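Local coordinates for fibronectin type III domain-containing protein (Simiduia agarivorans, PDB 6P2K) that probably hydrolyses the plant polysaccharide xyloglucan through a family 74 glycoside hydrolase module of two seven-bladed beta-propellers, the part described here, at residues A215-G220 with N277-L282; Q436-R439 with F443-S446; A608-S613 with Q658-I663. All coordinates share one frame; numbering follows the deposited sequence.

Followed from the N terminus, the chain forms the three contacts in series, none nested in or crossing another. Contact 1 closes a loop of 56 residues in the first propeller, joining the turn after strand 210-216 to strand 278-285 of the next blade. Contact 2 pinches together a short loop between strands 431-432 and 447-456, early in the second propeller. Contact 3, spanning 44 residues, ties the outer part of one blade of that propeller, strand 605-615, to the entry of strand 661-664 in the next. Contacts 1 and 3 lie on opposite sides of the chain's centre, their own centres about 67 Å apart.

Contact 1 of 3, residues A215-G220 with N277-L282; sequences ALSPNG and NSHKVL
Over one face of the His-279 imidazole sits the hydroxymethyl group of Ser-217. Its CB lies 3.8 Å from the centroid of the His-279 ring, a CH-pi contact 20° off the ring normal, while Ser-217 OG is offset toward the rim, 3.1 Å from His-279 NE2. The ring of Trp-299 also meets the imidazole, with the two planes inclined at about 30°, and ND1 is hydrogen-bonded to the hydroxyl of Tyr-224. With Ser-217 OG trans to its own backbone nitrogen (chi1 172°), the hydroxyl reaches over the ring and donates to Asn-219 OD1 at 3.0 Å, approaching from above the carbonyl plane. That bond lies within the type I turn from Ser-217 to Gly-220, whose last residue has a positive phi that glycine tolerates easily. Asn-219 then turns its amide nitrogen to a water, ND2 to oxygen 3.0 Å; the same water makes weak, longer bonds to Asn-277 OD1 and His-279 NE2. Serine is small enough to lie against a ring, and asparagine can accept on one side and donate on the other. The chemistry implies a polar, water-bridged seam between neighbouring blades, with histidine serving both as a flat packing surface and as a hydrogen-bonding group.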
ATOM      1  N   ALA B 215     -22.669 -50.506 -30.102  1.00 46.74           N
ATOM      2  CA  ALA B 215     -21.517 -51.215 -29.575  1.00 45.48           C
ATOM      3  C   ALA B 215     -21.867 -52.689 -29.467  1.00 48.77           C
ATOM      4  O   ALA B 215     -23.006 -53.043 -29.151  1.00 50.69           O
ATOM      5  CB  ALA B 215     -21.088 -50.664 -28.211  1.00 43.51           C
ATOM      6  N   LEU B 216     -20.886 -53.542 -29.739  1.00 44.98           N
ATOM      7  CA  LEU B 216     -21.079 -54.983 -29.721  1.00 47.81           C
ATOM      8  C   LEU B 216     -20.037 -55.605 -28.808  1.00 51.31           C
ATOM      9  O   LEU B 216     -18.850 -55.277 -28.902  1.00 50.32           O
ATOM     10  CB  LEU B 216     -20.973 -55.564 -31.130  1.00 50.50           C
ATOM     11  CG  LEU B 216     -20.960 -57.083 -31.271  1.00 54.71           C
ATOM     12  CD1 LEU B 216     -22.269 -57.659 -30.782  1.00 55.39           C
ATOM     13  CD2 LEU B 216     -20.722 -57.458 -32.720  1.00 54.55           C
ATOM     14  N   SER B 217     -20.485 -56.487 -27.921  1.00 50.76           N
ATOM     15  CA  SER B 217     -19.566 -57.176 -27.034  1.00 55.30           C
ATOM     16  C   SER B 217     -18.646 -58.091 -27.841  1.00 56.28           C
ATOM     17  O   SER B 217     -19.062 -58.661 -28.855  1.00 56.54           O
ATOM     18  CB  SER B 217     -20.336 -57.989 -25.996  1.00 63.12           C
ATOM     19  OG  SER B 217     -19.467 -58.812 -25.239  1.00 68.26           O
ATOM     20  N   PRO B 218     -17.386 -58.237 -27.418  1.00 56.38           N
ATOM     21  CA  PRO B 218     -16.429 -59.055 -28.186  1.00 57.62           C
ATOM     22  C   PRO B 218     -16.910 -60.460 -28.503  1.00 61.06           C
ATOM     23  O   PRO B 218     -16.552 -61.001 -29.557  1.00 56.38           O
ATOM     24  CB  PRO B 218     -15.198 -59.077 -27.273  1.00 55.16           C
ATOM     25  CG  PRO B 218     -15.261 -57.772 -26.559  1.00 46.88           C
ATOM     26  CD  PRO B 218     -16.726 -57.487 -26.335  1.00 47.18           C
ATOM     27  N   ASN B 219     -17.710 -61.073 -27.637  1.00 61.61           N
ATOM     28  CA  ASN B 219     -18.237 -62.393 -27.948  1.00 66.46           C
ATOM     29  C   ASN B 219     -19.420 -62.332 -28.911  1.00 68.46           C
ATOM     30  O   ASN B 219     -20.007 -63.375 -29.225  1.00 65.16           O
ATOM     31  CB  ASN B 219     -18.608 -63.137 -26.658  1.00 61.88           C
ATOM     32  CG  ASN B 219     -19.677 -62.428 -25.843  1.00 60.69           C
ATOM     33  OD1 ASN B 219     -20.308 -61.477 -26.301  1.00 61.19           O
ATOM     34  ND2 ASN B 219     -19.890 -62.905 -24.619  1.00 62.10           N
ATOM     35  N   GLY B 220     -19.770 -61.135 -29.387  1.00 65.10           N
ATOM     36  CA  GLY B 220     -20.831 -60.950 -30.356  1.00 64.45           C
ATOM     37  C   GLY B 220     -22.236 -61.146 -29.835  1.00 64.22           C
ATOM     38  O   GLY B 220     -23.182 -61.115 -30.630  1.00 67.24           O
ATOM     39  N   ASN B 277     -18.887 -62.513 -20.001  1.00 62.39           N
ATOM     40  CA  ASN B 277     -20.268 -62.069 -19.860  1.00 66.13           C
ATOM     41  C   ASN B 277     -20.410 -60.768 -19.077  1.00 65.28           C
ATOM     42  O   ASN B 277     -21.530 -60.263 -18.940  1.00 66.38           O
ATOM     43  CB  ASN B 277     -21.112 -63.166 -19.197  1.00 61.77           C
ATOM     44  CG  ASN B 277     -20.933 -64.518 -19.863  1.00 70.18           C
ATOM     45  OD1 ASN B 277     -20.496 -64.608 -21.011  1.00 69.59           O
ATOM     46  ND2 ASN B 277     -21.276 -65.580 -19.145  1.00 68.31           N
ATOM     47  N   SER B 278     -19.316 -60.206 -18.572  1.00 60.28           N
ATOM     48  CA  SER B 278     -19.330 -58.905 -17.910  1.00 56.85           C
ATOM     49  C   SER B 278     -18.704 -57.882 -18.845  1.00 52.05           C
ATOM     50  O   SER B 278     -17.541 -58.026 -19.239  1.00 51.63           O
ATOM     51  CB  SER B 278     -18.582 -58.952 -16.579  1.00 59.07           C
ATOM     52  OG  SER B 278     -18.704 -57.718 -15.891  1.00 60.96           O
ATOM     53  N   HIS B 279     -19.471 -56.854 -19.199  1.00 47.07           N
ATOM     54  CA  HIS B 279     -19.062 -55.870 -20.192  1.00 43.84           C
ATOM     55  C   HIS B 279     -18.853 -54.512 -19.540  1.00 45.78           C
ATOM     56  O   HIS B 279     -19.683 -54.062 -18.742  1.00 45.85           O
ATOM     57  CB  HIS B 279     -20.103 -55.749 -21.306  1.00 44.69           C
ATOM     58  CG  HIS B 279     -20.560 -57.065 -21.850  1.00 48.80           C
ATOM     59  ND1 HIS B 279     -21.761 -57.220 -22.506  1.00 51.02           N
ATOM     60  CD2 HIS B 279     -19.973 -58.285 -21.842  1.00 50.62           C
ATOM     61  CE1 HIS B 279     -21.898 -58.481 -22.874  1.00 52.46           C
ATOM     62  NE2 HIS B 279     -20.828 -59.148 -22.484  1.00 54.18           N
ATOM     63  N   LYS B 280     -17.748 -53.864 -19.887  1.00 42.84           N
ATOM     64  CA  LYS B 280     -17.535 -52.458 -19.584  1.00 38.97           C
ATOM     65  C   LYS B 280     -17.897 -51.650 -20.823  1.00 39.36           C
ATOM     66  O   LYS B 280     -17.393 -51.929 -21.917  1.00 37.70           O
ATOM     67  CB  LYS B 280     -16.087 -52.195 -19.171  1.00 39.76           C
ATOM     68  CG  LYS B 280     -15.636 -52.969 -17.940  1.00 43.38           C
ATOM     69  CD  LYS B 280     -16.057 -52.274 -16.655  1.00 43.70           C
ATOM     70  CE  LYS B 280     -15.691 -53.110 -15.436  1.00 45.40           C
ATOM     71  NZ  LYS B 280     -15.960 -52.387 -14.159  1.00 45.41           N
ATOM     72  N   VAL B 281     -18.781 -50.670 -20.655  1.00 38.54           N
ATOM     73  CA  VAL B 281     -19.280 -49.858 -21.760  1.00 34.15           C
ATOM     74  C   VAL B 281     -18.920 -48.401 -21.497  1.00 35.74           C
ATOM     75  O   VAL B 281     -19.171 -47.883 -20.404  1.00 31.07           O
ATOM     76  CB  VAL B 281     -20.798 -50.019 -21.947  1.00 35.70           C
ATOM     77  CG1 VAL B 281     -21.254 -49.294 -23.202  1.00 35.46           C
ATOM     78  CG2 VAL B 281     -21.170 -51.494 -22.010  1.00 38.32           C
ATOM     79  N   LEU B 282     -18.344 -47.750 -22.502  1.00 30.76           N
ATOM     80  CA  LEU B 282     -17.906 -46.363 -22.419  1.00 31.39           C
ATOM     81  C   LEU B 282     -18.923 -45.471 -23.118  1.00 34.97           C
ATOM     82  O   LEU B 282     -19.347 -45.773 -24.238  1.00 36.86           O
ATOM     83  CB  LEU B 282     -16.528 -46.210 -23.061  1.00 29.97           C
ATOM     84  CG  LEU B 282     -15.708 -44.952 -22.803  1.00 32.71           C
ATOM     85  CD1 LEU B 282     -15.468 -44.780 -21.316  1.00 25.37           C
ATOM     86  CD2 LEU B 282     -14.390 -45.062 -23.552  1.00 25.58           C
TER
HETATM   87  O   HOH W   1     -22.118 -62.268 -22.718  1.00 53.21           O

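Contact 2 of 3, residues Q436-R439 with F443-S446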
ATOM      1  N   GLN B 436      -8.102 -14.797 -17.780  1.00 14.19           N
ATOM      2  CA  GLN B 436      -8.626 -13.472 -17.464  1.00 14.16           C
ATOM      3  C   GLN B 436      -9.872 -13.111 -18.265  1.00 17.89           C
ATOM      4  O   GLN B 436     -10.513 -12.104 -17.944  1.00 18.11           O
ATOM      5  CB  GLN B 436      -7.543 -12.405 -17.668  1.00 14.39           C
ATOM      6  CG  GLN B 436      -6.396 -12.499 -16.659  1.00 19.01           C
ATOM      7  CD  GLN B 436      -5.554 -11.228 -16.571  1.00 24.39           C
ATOM      8  OE1 GLN B 436      -5.819 -10.236 -17.251  1.00 20.11           O
ATOM      9  NE2 GLN B 436      -4.531 -11.260 -15.722  1.00 27.95           N
ATOM     10  N   HIS B 437     -10.246 -13.894 -19.280  1.00 13.09           N
ATOM     11  CA  HIS B 437     -11.497 -13.624 -19.980  1.00 15.94           C
ATOM     12  C   HIS B 437     -12.712 -14.099 -19.195  1.00 17.52           C
ATOM     13  O   HIS B 437     -13.837 -13.685 -19.505  1.00 13.59           O
ATOM     14  CB  HIS B 437     -11.472 -14.252 -21.381  1.00 15.60           C
ATOM     15  CG  HIS B 437     -12.122 -15.600 -21.473  1.00 19.32           C
ATOM     16  ND1 HIS B 437     -11.434 -16.775 -21.245  1.00 21.08           N
ATOM     17  CD2 HIS B 437     -13.384 -15.964 -21.809  1.00 19.17           C
ATOM     18  CE1 HIS B 437     -12.248 -17.801 -21.419  1.00 19.43           C
ATOM     19  NE2 HIS B 437     -13.437 -17.336 -21.760  1.00 20.54           N
ATOM     20  N   ARG B 438     -12.507 -14.920 -18.167  1.00 15.60           N
ATOM     21  CA  ARG B 438     -13.591 -15.403 -17.315  1.00 19.91           C
ATOM     22  C   ARG B 438     -13.745 -14.430 -16.151  1.00 22.53           C
ATOM     23  O   ARG B 438     -13.028 -14.516 -15.151  1.00 20.56           O
ATOM     24  CB  ARG B 438     -13.299 -16.824 -16.849  1.00 24.36           C
ATOM     25  CG  ARG B 438     -12.635 -17.681 -17.924  1.00 28.49           C
ATOM     26  CD  ARG B 438     -12.639 -19.162 -17.577  1.00 35.30           C
ATOM     27  NE  ARG B 438     -13.882 -19.815 -17.981  1.00 43.53           N
ATOM     28  CZ  ARG B 438     -14.021 -20.540 -19.087  1.00 41.70           C
ATOM     29  NH1 ARG B 438     -12.997 -20.705 -19.918  1.00 37.12           N
ATOM     30  NH2 ARG B 438     -15.191 -21.094 -19.363  1.00 43.79           N
ATOM     31  N   ARG B 439     -14.688 -13.496 -16.286  1.00 19.61           N
ATOM     32  CA  ARG B 439     -14.815 -12.383 -15.356  1.00 20.22           C
ATOM     33  C   ARG B 439     -15.645 -12.715 -14.122  1.00 21.54           C
ATOM     34  O   ARG B 439     -15.656 -11.922 -13.175  1.00 21.69           O
ATOM     35  CB  ARG B 439     -15.428 -11.167 -16.066  1.00 18.29           C
ATOM     36  CG  ARG B 439     -14.774 -10.811 -17.397  1.00 15.53           C
ATOM     37  CD  ARG B 439     -13.272 -10.550 -17.261  1.00 18.40           C
ATOM     38  NE  ARG B 439     -12.969  -9.316 -16.537  1.00 17.35           N
ATOM     39  CZ  ARG B 439     -11.737  -8.870 -16.308  1.00 19.91           C
ATOM     40  NH1 ARG B 439     -10.686  -9.555 -16.748  1.00 15.78           N
ATOM     41  NH2 ARG B 439     -11.552  -7.739 -15.640  1.00 20.39           N
ATOM     42  N   PHE B 443     -20.104 -14.245 -16.789  1.00 19.94           N
ATOM     43  CA  PHE B 443     -19.756 -13.224 -17.775  1.00 20.64           C
ATOM     44  C   PHE B 443     -18.362 -13.546 -18.300  1.00 20.89           C
ATOM     45  O   PHE B 443     -17.362 -13.332 -17.608  1.00 17.76           O
ATOM     46  CB  PHE B 443     -19.828 -11.834 -17.146  1.00 27.03           C
ATOM     47  CG  PHE B 443     -19.421 -10.721 -18.066  1.00 26.29           C
ATOM     48  CD1 PHE B 443     -19.956 -10.620 -19.339  1.00 27.58           C
ATOM     49  CD2 PHE B 443     -18.519  -9.758 -17.645  1.00 27.93           C
ATOM     50  CE1 PHE B 443     -19.586  -9.587 -20.183  1.00 29.92           C
ATOM     51  CE2 PHE B 443     -18.142  -8.725 -18.481  1.00 29.08           C
ATOM     52  CZ  PHE B 443     -18.677  -8.637 -19.752  1.00 30.10           C
ATOM     53  N   ASN B 444     -18.296 -14.072 -19.522  1.00 12.23           N
ATOM     54  CA  ASN B 444     -17.046 -14.523 -20.118  1.00 20.32           C
ATOM     55  C   ASN B 444     -16.806 -13.793 -21.431  1.00 18.96           C
ATOM     56  O   ASN B 444     -17.690 -13.750 -22.292  1.00 20.98           O
ATOM     57  CB  ASN B 444     -17.067 -16.037 -20.347  1.00 22.02           C
ATOM     58  CG  ASN B 444     -17.271 -16.818 -19.061  1.00 25.57           C
ATOM     59  OD1 ASN B 444     -16.494 -16.698 -18.114  1.00 24.09           O
ATOM     60  ND2 ASN B 444     -18.313 -17.631 -19.029  1.00 28.38           N
ATOM     61  N   LEU B 445     -15.608 -13.233 -21.583  1.00 16.05           N
ATOM     62  CA  LEU B 445     -15.248 -12.485 -22.789  1.00 18.04           C
ATOM     63  C   LEU B 445     -14.644 -13.445 -23.816  1.00 19.00           C
ATOM     64  O   LEU B 445     -13.442 -13.450 -24.088  1.00 15.83           O
ATOM     65  CB  LEU B 445     -14.286 -11.356 -22.443  1.00 18.66           C
ATOM     66  CG  LEU B 445     -14.766 -10.343 -21.401  1.00 19.68           C
ATOM     67  CD1 LEU B 445     -13.633  -9.410 -20.999  1.00 10.53           C
ATOM     68  CD2 LEU B 445     -15.952  -9.555 -21.935  1.00 17.01           C
ATOM     69  N   SER B 446     -15.515 -14.262 -24.404  1.00 17.39           N
ATOM     70  CA  SER B 446     -15.088 -15.379 -25.238  1.00 17.84           C
ATOM     71  C   SER B 446     -14.885 -15.016 -26.708  1.00 18.94           C
ATOM     72  O   SER B 446     -14.460 -15.880 -27.482  1.00 15.76           O
ATOM     73  CB  SER B 446     -16.097 -16.527 -25.125  1.00 20.24           C
ATOM     74  OG  SER B 446     -17.425 -16.043 -25.052  1.00 28.95           O
TER
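Leu-445 N donates to His-437 O at 2.8 Å in an almost straight bond (173°), and Arg-439 N donates to Phe-443 O at 3.0 Å, more bent at the hydrogen (144°). Between these two backbone bonds Arg-438 and Asn-444 form a non-hydrogen-bonded antiparallel pair. His-437 O has a further partner, the CA-H of Asn-444, with CA 3.4 Å from the oxygen. Side chains fill in around this frame. Asn-444 OD1 rests against the arginine backbone, 3.3 Å from Arg-438 CA. The aliphatic start of Arg-439 runs beside the Phe-443 ring, CB to CD2 3.7 Å, pointing the same way, and farther out its CD reaches Leu-445 CD1. Arginine suits this place because its methylenes can pack while its end stays polar: bends at chi2 and chi3 fold the chain back, and Arg-439 NH1 donates to Gln-436 O at 2.8 Å, with the acceptor in the guanidinium plane. Earlier in the same segment, CB and CD2 of the His-437 side chain lie against the carbonyl oxygen of Leu-445, while Arg-438 CG covers one ring face. His-437 ND1 is anchored by Asn-434 O, which helps fix the imidazole's rotation. Farther out, Trp-480 backs Arg-439, Phe-443 and Leu-445, Trp-385 NE1 bonds Arg-438 O, and Asp-318 of a second subunit packs on Phe-443. Leu-445 centres an inverse gamma turn, closed by a weak bond from Ser-446 N to Asn-444 O, that leads into strand 447-456. The whole is an irregular, hairpin-like loop held by a single antiparallel beta bridge, linking consecutive blades of a beta-propeller.

Contact 3 of 3, residues A608-S613 with Q658-I663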
ATOM      1  N   ALA B 608     -16.142  10.192 -46.886  1.00 21.20           N
ATOM      2  CA  ALA B 608     -16.568   9.885 -48.242  1.00 26.19           C
ATOM      3  C   ALA B 608     -15.946   8.571 -48.683  1.00 28.72           C
ATOM      4  O   ALA B 608     -14.856   8.198 -48.238  1.00 26.71           O
ATOM      5  CB  ALA B 608     -16.192  11.002 -49.224  1.00 28.11           C
ATOM      6  N   GLN B 609     -16.665   7.867 -49.552  1.00 27.88           N
ATOM      7  CA  GLN B 609     -16.123   6.683 -50.199  1.00 24.87           C
ATOM      8  C   GLN B 609     -15.084   7.099 -51.234  1.00 21.28           C
ATOM      9  O   GLN B 609     -15.293   8.049 -51.992  1.00 22.20           O
ATOM     10  CB  GLN B 609     -17.252   5.889 -50.857  1.00 22.81           C
ATOM     11  CG  GLN B 609     -16.831   4.606 -51.557  1.00 26.74           C
ATOM     12  CD  GLN B 609     -17.892   4.113 -52.528  1.00 28.13           C
ATOM     13  OE1 GLN B 609     -18.164   4.758 -53.535  1.00 28.02           O
ATOM     14  NE2 GLN B 609     -18.503   2.973 -52.222  1.00 26.45           N
ATOM     15  N   VAL B 610     -13.949   6.400 -51.254  1.00 23.06           N
ATOM     16  CA  VAL B 610     -12.894   6.672 -52.227  1.00 25.74           C
ATOM     17  C   VAL B 610     -12.570   5.465 -53.092  1.00 26.26           C
ATOM     18  O   VAL B 610     -11.763   5.583 -54.019  1.00 26.60           O
ATOM     19  CB  VAL B 610     -11.613   7.203 -51.550  1.00 22.24           C
ATOM     20  CG1 VAL B 610     -11.882   8.548 -50.889  1.00 21.61           C
ATOM     21  CG2 VAL B 610     -11.076   6.200 -50.542  1.00 20.93           C
ATOM     22  N   LEU B 611     -13.171   4.310 -52.820  1.00 24.23           N
ATOM     23  CA  LEU B 611     -13.050   3.151 -53.695  1.00 22.59           C
ATOM     24  C   LEU B 611     -14.338   2.348 -53.602  1.00 23.21           C
ATOM     25  O   LEU B 611     -14.765   1.989 -52.503  1.00 23.75           O
ATOM     26  CB  LEU B 611     -11.848   2.277 -53.312  1.00 24.92           C
ATOM     27  CG  LEU B 611     -11.582   1.105 -54.265  1.00 28.57           C
ATOM     28  CD1 LEU B 611     -11.093   1.607 -55.622  1.00 21.73           C
ATOM     29  CD2 LEU B 611     -10.597   0.115 -53.667  1.00 27.87           C
ATOM     30  N   ALA B 612     -14.951   2.070 -54.750  1.00 23.35           N
ATOM     31  CA  ALA B 612     -16.192   1.296 -54.785  1.00 26.93           C
ATOM     32  C   ALA B 612     -15.860  -0.198 -54.780  1.00 27.57           C
ATOM     33  O   ALA B 612     -16.116  -0.936 -55.733  1.00 33.80           O
ATOM     34  CB  ALA B 612     -17.027   1.681 -55.999  1.00 29.28           C
ATOM     35  N   SER B 613     -15.266  -0.634 -53.672  1.00 24.69           N
ATOM     36  CA  SER B 613     -14.923  -2.029 -53.454  1.00 22.30           C
ATOM     37  C   SER B 613     -16.026  -2.703 -52.639  1.00 26.92           C
ATOM     38  O   SER B 613     -17.037  -2.088 -52.285  1.00 24.89           O
ATOM     39  CB  SER B 613     -13.562  -2.144 -52.761  1.00 19.75           C
ATOM     40  OG  SER B 613     -13.440  -1.185 -51.727  1.00 25.15           O
ATOM     41  N   GLN B 658      -7.438   8.804 -54.304  1.00 29.06           N
ATOM     42  CA  GLN B 658      -7.972   9.509 -55.467  1.00 32.25           C
ATOM     43  C   GLN B 658      -7.838   8.666 -56.731  1.00 34.16           C
ATOM     44  O   GLN B 658      -8.751   8.641 -57.565  1.00 39.15           O
ATOM     45  CB  GLN B 658      -7.273  10.855 -55.643  1.00 32.22           C
ATOM     46  CG  GLN B 658      -7.574  11.855 -54.541  1.00 36.82           C
ATOM     47  CD  GLN B 658      -6.833  13.161 -54.725  1.00 38.93           C
ATOM     48  OE1 GLN B 658      -6.520  13.559 -55.845  1.00 41.37           O
ATOM     49  NE2 GLN B 658      -6.544  13.837 -53.619  1.00 39.97           N
ATOM     50  N   ASN B 659      -6.716   7.965 -56.884  1.00 32.07           N
ATOM     51  CA  ASN B 659      -6.464   7.120 -58.044  1.00 35.90           C
ATOM     52  C   ASN B 659      -5.840   5.810 -57.585  1.00 32.87           C
ATOM     53  O   ASN B 659      -4.980   5.805 -56.700  1.00 34.21           O
ATOM     54  CB  ASN B 659      -5.539   7.815 -59.047  1.00 32.87           C
ATOM     55  CG  ASN B 659      -6.145   9.080 -59.617  1.00 38.02           C
ATOM     56  OD1 ASN B 659      -6.932   9.034 -60.562  1.00 42.60           O
ATOM     57  ND2 ASN B 659      -5.773  10.221 -59.049  1.00 36.70           N
ATOM     58  N   TRP B 660      -6.264   4.707 -58.200  1.00 34.35           N
ATOM     59  CA  TRP B 660      -5.843   3.370 -57.801  1.00 32.82           C
ATOM     60  C   TRP B 660      -5.213   2.627 -58.973  1.00 35.68           C
ATOM     61  O   TRP B 660      -5.487   2.919 -60.141  1.00 39.68           O
ATOM     62  CB  TRP B 660      -7.027   2.556 -57.271  1.00 30.07           C
ATOM     63  CG  TRP B 660      -7.674   3.136 -56.053  1.00 30.95           C
ATOM     64  CD1 TRP B 660      -8.625   4.116 -56.015  1.00 27.13           C
ATOM     65  CD2 TRP B 660      -7.429   2.760 -54.693  1.00 26.51           C
ATOM     66  NE1 TRP B 660      -8.982   4.375 -54.715  1.00 26.23           N
ATOM     67  CE2 TRP B 660      -8.261   3.557 -53.883  1.00 25.24           C
ATOM     68  CE3 TRP B 660      -6.584   1.826 -54.081  1.00 24.81           C
ATOM     69  CZ2 TRP B 660      -8.273   3.451 -52.495  1.00 25.02           C
ATOM     70  CZ3 TRP B 660      -6.597   1.723 -52.704  1.00 23.94           C
ATOM     71  CH2 TRP B 660      -7.440   2.528 -51.926  1.00 23.39           C
ATOM     72  N   GLN B 661      -4.370   1.643 -58.645  1.00 34.00           N
ATOM     73  CA  GLN B 661      -3.771   0.753 -59.633  1.00 37.24           C
ATOM     74  C   GLN B 661      -3.866  -0.691 -59.159  1.00 35.44           C
ATOM     75  O   GLN B 661      -3.698  -0.975 -57.970  1.00 31.38           O
ATOM     76  CB  GLN B 661      -2.295   1.093 -59.902  1.00 43.64           C
ATOM     77  CG  GLN B 661      -2.027   2.532 -60.307  1.00 53.90           C
ATOM     78  CD  GLN B 661      -1.657   3.407 -59.123  1.00 61.47           C
ATOM     79  OE1 GLN B 661      -0.811   3.039 -58.303  1.00 64.17           O
ATOM     80  NE2 GLN B 661      -2.285   4.574 -59.029  1.00 60.97           N
ATOM     81  N   LYS B 662      -4.136  -1.595 -60.100  1.00 33.92           N
ATOM     82  CA  LYS B 662      -4.075  -3.027 -59.831  1.00 35.93           C
ATOM     83  C   LYS B 662      -2.621  -3.472 -59.716  1.00 37.73           C
ATOM     84  O   LYS B 662      -1.807  -3.174 -60.594  1.00 41.50           O
ATOM     85  CB  LYS B 662      -4.765  -3.798 -60.958  1.00 39.00           C
ATOM     86  CG  LYS B 662      -6.063  -4.487 -60.586  1.00 40.01           C
ATOM     87  CD  LYS B 662      -6.544  -5.407 -61.700  1.00 43.08           C
ATOM     88  CE  LYS B 662      -7.633  -4.748 -62.531  1.00 46.77           C
ATOM     89  NZ  LYS B 662      -8.561  -5.747 -63.130  1.00 50.60           N
ATOM     90  N   ILE B 663      -2.286  -4.193 -58.644  1.00 34.78           N
ATOM     91  CA  ILE B 663      -0.909  -4.662 -58.489  1.00 34.50           C
ATOM     92  C   ILE B 663      -0.836  -6.156 -58.183  1.00 32.65           C
ATOM     93  O   ILE B 663       0.255  -6.736 -58.192  1.00 32.34           O
ATOM     94  CB  ILE B 663      -0.154  -3.860 -57.411  1.00 33.35           C
ATOM     95  CG1 ILE B 663      -0.783  -4.063 -56.035  1.00 31.63           C
ATOM     96  CG2 ILE B 663      -0.087  -2.383 -57.786  1.00 33.71           C
ATOM     97  CD1 ILE B 663       0.114  -3.628 -54.888  1.00 31.22           C
TER
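Leu-611 lies across the indole of Trp-660, and its carbons meet the ring system one after another. CB of Leu-611 stands 3.8 Å from Trp-660 NE1, nearly as close to CZ2, and CG comes 4.1 Å from Trp-660 CE2. At the tip the branches divide: Leu-611 CD1 sits over the face of the five-membered ring, 3.5 Å from its centroid and 11° off the normal, a CH-pi contact, whereas CD2 only skirts CE2. The first torsion, with CG trans to the backbone nitrogen (chi1 -175°), carries the branched end over the indole. At the ring edge Trp-660 NE1 donates to Val-610 O, 3.1 Å away and somewhat tilted from the ring plane, and bonds weakly to Gly-657 O. Val-610 and Leu-611 both face Val-594 in a classic beta bulge, consistent with the Val-610 carbonyl and the Leu-611 side chain both reaching the same indole. A leucine in place of Trp-660 would probably leave the Val-610 carbonyl without the indole N-H and the Leu-611 methyl without a flat surface to lie on. Tryptophan thus joins two neighbouring propeller blades by chemistry of two kinds, an apolar face for leucine and a polar edge for a backbone oxygen.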